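Local coordinates for ABC transporter periplasmic-binding protein YtfQ (Mycobacterium smegmatis, PDB 6HB0) that probably binds carbohydrate as the solute-binding component of an ABC transporter, with L-arabinofuranose the likely sugar, at residues Ile150-Gly155 and Asp164-Phe169. Sequence-based numbering, arbitrary orientation.
Sequences IVQLEG and DRKTGF. With ZN (zinc ion), chain I.
Within the beta-alpha-beta unit formed by strand 148-154, helix 160-173 and strand 179-186, I150 and Q152, which point toward the helix, and the carboxylate end of E154 meet K166 and F169. The short axes run nearly antiparallel, at 158° and 9.9 Å apart, as expected where a helix returns over the strand that precedes it. At the apolar end, CG2 of I150 lies 3.8 Å from CE2 of F169, and CD1 of I150 touches the same two ring atoms, CE2 and CZ, from across the ring plane. CG of F169 stands anti to the backbone N (chi1 -172°), which sends the ring out from the helix to the strand; beyond this contact it stacks with F212. Q152 occupies the middle, its extended chain placing the amide beneath the helix. Its OE1 comes 3.6 Å from CA of K166 but accepts its hydrogen bond from Q214. NE2 of Q152 donates to water 1 at 2.9 Å. That water in turn donates to K166 O, 2.8 Å away. Both ends of the amide are thus engaged, which should fix its rotation. At the polar end, the outstretched K166 chain crosses E154, and NZ meets OE2 of E154 at 3.0 Å in a salt bridge. NZ approaches 48° out of the carboxylate plane, and the same oxygen is also bonded to S184 on the next strand, so the bridge links helix and both strands. Farther from the strand, D164 OD2 binds zinc at 2.1 Å together with D160. R165, though it points toward the strand, forms a salt bridge with E129 of helix 126-140. A helix packed antiparallel on the preceding strand of a beta-alpha-beta unit is characteristic of the alpha/beta lobes of periplasmic binding proteins.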
loop_
_atom_site.group_PDB
_atom_site.type_symbol
_atom_site.label_atom_id
_atom_site.label_comp_id
_atom_site.label_asym_id
_atom_site.label_seq_id
_atom_site.Cartn_x
_atom_site.Cartn_y
_atom_site.Cartn_z
ATOM N N ILE A 150 -7.205 -23.082 2.639
ATOM C CA ILE A 150 -7.093 -21.715 2.156
ATOM C C ILE A 150 -6.685 -21.791 0.694
ATOM O O ILE A 150 -5.799 -22.562 0.349
ATOM C CB ILE A 150 -5.997 -20.960 2.914
ATOM C CG1 ILE A 150 -6.321 -20.906 4.408
ATOM C CG2 ILE A 150 -5.852 -19.531 2.366
ATOM C CD1 ILE A 150 -5.128 -20.477 5.251
ATOM N N VAL A 151 -7.349 -21.017 -0.159
ATOM C CA VAL A 151 -6.814 -20.794 -1.486
ATOM C C VAL A 151 -6.374 -19.346 -1.610
ATOM O O VAL A 151 -6.965 -18.468 -1.008
ATOM C CB VAL A 151 -7.779 -21.203 -2.578
ATOM C CG1 VAL A 151 -8.134 -22.694 -2.413
ATOM C CG2 VAL A 151 -8.999 -20.293 -2.675
ATOM N N GLN A 152 -5.314 -19.114 -2.373
ATOM C CA GLN A 152 -4.730 -17.805 -2.491
ATOM C C GLN A 152 -4.704 -17.311 -3.915
ATOM O O GLN A 152 -4.178 -17.969 -4.826
ATOM C CB GLN A 152 -3.322 -17.823 -1.900
ATOM C CG GLN A 152 -2.592 -16.483 -1.993
ATOM C CD GLN A 152 -1.346 -16.355 -1.105
ATOM O OE1 GLN A 152 -0.791 -15.258 -0.968
ATOM N NE2 GLN A 152 -0.875 -17.465 -0.560
ATOM N N LEU A 153 -5.268 -16.143 -4.118
ATOM C CA LEU A 153 -5.222 -15.469 -5.428
ATOM C C LEU A 153 -4.066 -14.494 -5.336
ATOM O O LEU A 153 -4.125 -13.496 -4.597
ATOM C CB LEU A 153 -6.543 -14.769 -5.696
ATOM C CG LEU A 153 -7.779 -15.667 -5.743
ATOM C CD1 LEU A 153 -9.055 -14.828 -5.795
ATOM C CD2 LEU A 153 -7.720 -16.555 -6.970
ATOM N N GLU A 154 -2.965 -14.809 -6.035
ATOM C CA GLU A 154 -1.799 -13.994 -5.983
ATOM C C GLU A 154 -1.838 -12.902 -7.029
ATOM O O GLU A 154 -2.469 -13.054 -8.081
ATOM C CB GLU A 154 -0.550 -14.816 -6.269
ATOM C CG GLU A 154 -0.391 -16.030 -5.420
ATOM C CD GLU A 154 0.753 -16.922 -5.936
ATOM O OE1 GLU A 154 1.627 -16.441 -6.696
ATOM O OE2 GLU A 154 0.795 -18.094 -5.528
ATOM N N GLY A 155 -1.130 -11.822 -6.733
ATOM C CA GLY A 155 -0.895 -10.768 -7.679
ATOM C C GLY A 155 0.044 -11.224 -8.817
ATOM O O GLY A 155 0.506 -12.357 -8.880
ATOM N N ASP A 164 5.621 -10.169 -1.582
ATOM C CA ASP A 164 5.632 -9.817 -0.173
ATOM C C ASP A 164 4.343 -10.188 0.549
ATOM O O ASP A 164 4.397 -10.606 1.676
ATOM C CB ASP A 164 5.850 -8.320 -0.017
ATOM C CG ASP A 164 7.307 -7.881 -0.236
ATOM O OD1 ASP A 164 8.243 -8.709 -0.399
ATOM O OD2 ASP A 164 7.501 -6.653 -0.200
ATOM N N ARG A 165 3.179 -10.005 -0.086
ATOM C CA ARG A 165 1.960 -10.410 0.515
ATOM C C ARG A 165 1.908 -11.938 0.703
ATOM O O ARG A 165 1.339 -12.416 1.691
ATOM C CB ARG A 165 0.790 -9.923 -0.280
ATOM C CG ARG A 165 0.580 -8.430 -0.133
ATOM C CD ARG A 165 -0.523 -7.920 -1.043
ATOM N NE ARG A 165 -0.510 -6.458 -0.993
ATOM C CZ ARG A 165 -0.997 -5.642 -1.902
ATOM N NH1 ARG A 165 -1.614 -6.061 -3.007
ATOM N NH2 ARG A 165 -0.849 -4.360 -1.685
ATOM N N LYS A 166 2.500 -12.672 -0.223
ATOM C CA LYS A 166 2.563 -14.137 -0.098
ATOM C C LYS A 166 3.442 -14.519 1.096
ATOM O O LYS A 166 3.067 -15.327 1.911
ATOM C CB LYS A 166 3.067 -14.793 -1.369
ATOM C CG LYS A 166 3.193 -16.302 -1.300
ATOM C CD LYS A 166 3.402 -16.877 -2.716
ATOM C CE LYS A 166 3.532 -18.392 -2.641
ATOM N NZ LYS A 166 3.147 -19.057 -3.930
ATOM N N THR A 167 4.591 -13.881 1.189
ATOM C CA THR A 167 5.517 -14.110 2.297
ATOM C C THR A 167 4.836 -13.794 3.601
ATOM O O THR A 167 4.844 -14.600 4.522
ATOM C CB THR A 167 6.764 -13.260 2.106
ATOM O OG1 THR A 167 7.419 -13.729 0.929
ATOM C CG2 THR A 167 7.696 -13.350 3.307
ATOM N N GLY A 168 4.173 -12.651 3.650
ATOM C CA GLY A 168 3.494 -12.235 4.862
ATOM C C GLY A 168 2.375 -13.127 5.259
ATOM O O GLY A 168 2.223 -13.457 6.420
ATOM N N PHE A 169 1.535 -13.507 4.310
ATOM C CA PHE A 169 0.422 -14.373 4.646
ATOM C C PHE A 169 0.904 -15.713 5.267
ATOM O O PHE A 169 0.307 -16.217 6.220
ATOM C CB PHE A 169 -0.475 -14.586 3.439
ATOM C CG PHE A 169 -1.747 -15.306 3.740
ATOM C CD1 PHE A 169 -2.841 -14.636 4.233
ATOM C CD2 PHE A 169 -1.861 -16.662 3.468
ATOM C CE1 PHE A 169 -4.011 -15.305 4.516
ATOM C CE2 PHE A 169 -3.042 -17.349 3.777
ATOM C CZ PHE A 169 -4.119 -16.657 4.271
HETATM ZN ZN ZN I . 9.264 -5.862 -1.070
HETATM O O HOH W 1 1.200 -17.373 1.437
HETATM O O HOH W 2 10.564 -7.630 -1.324
HETATM O O HOH W 3 10.491 -6.168 0.807
HETATM O O HOH W 4 8.471 -4.038 -0.780
#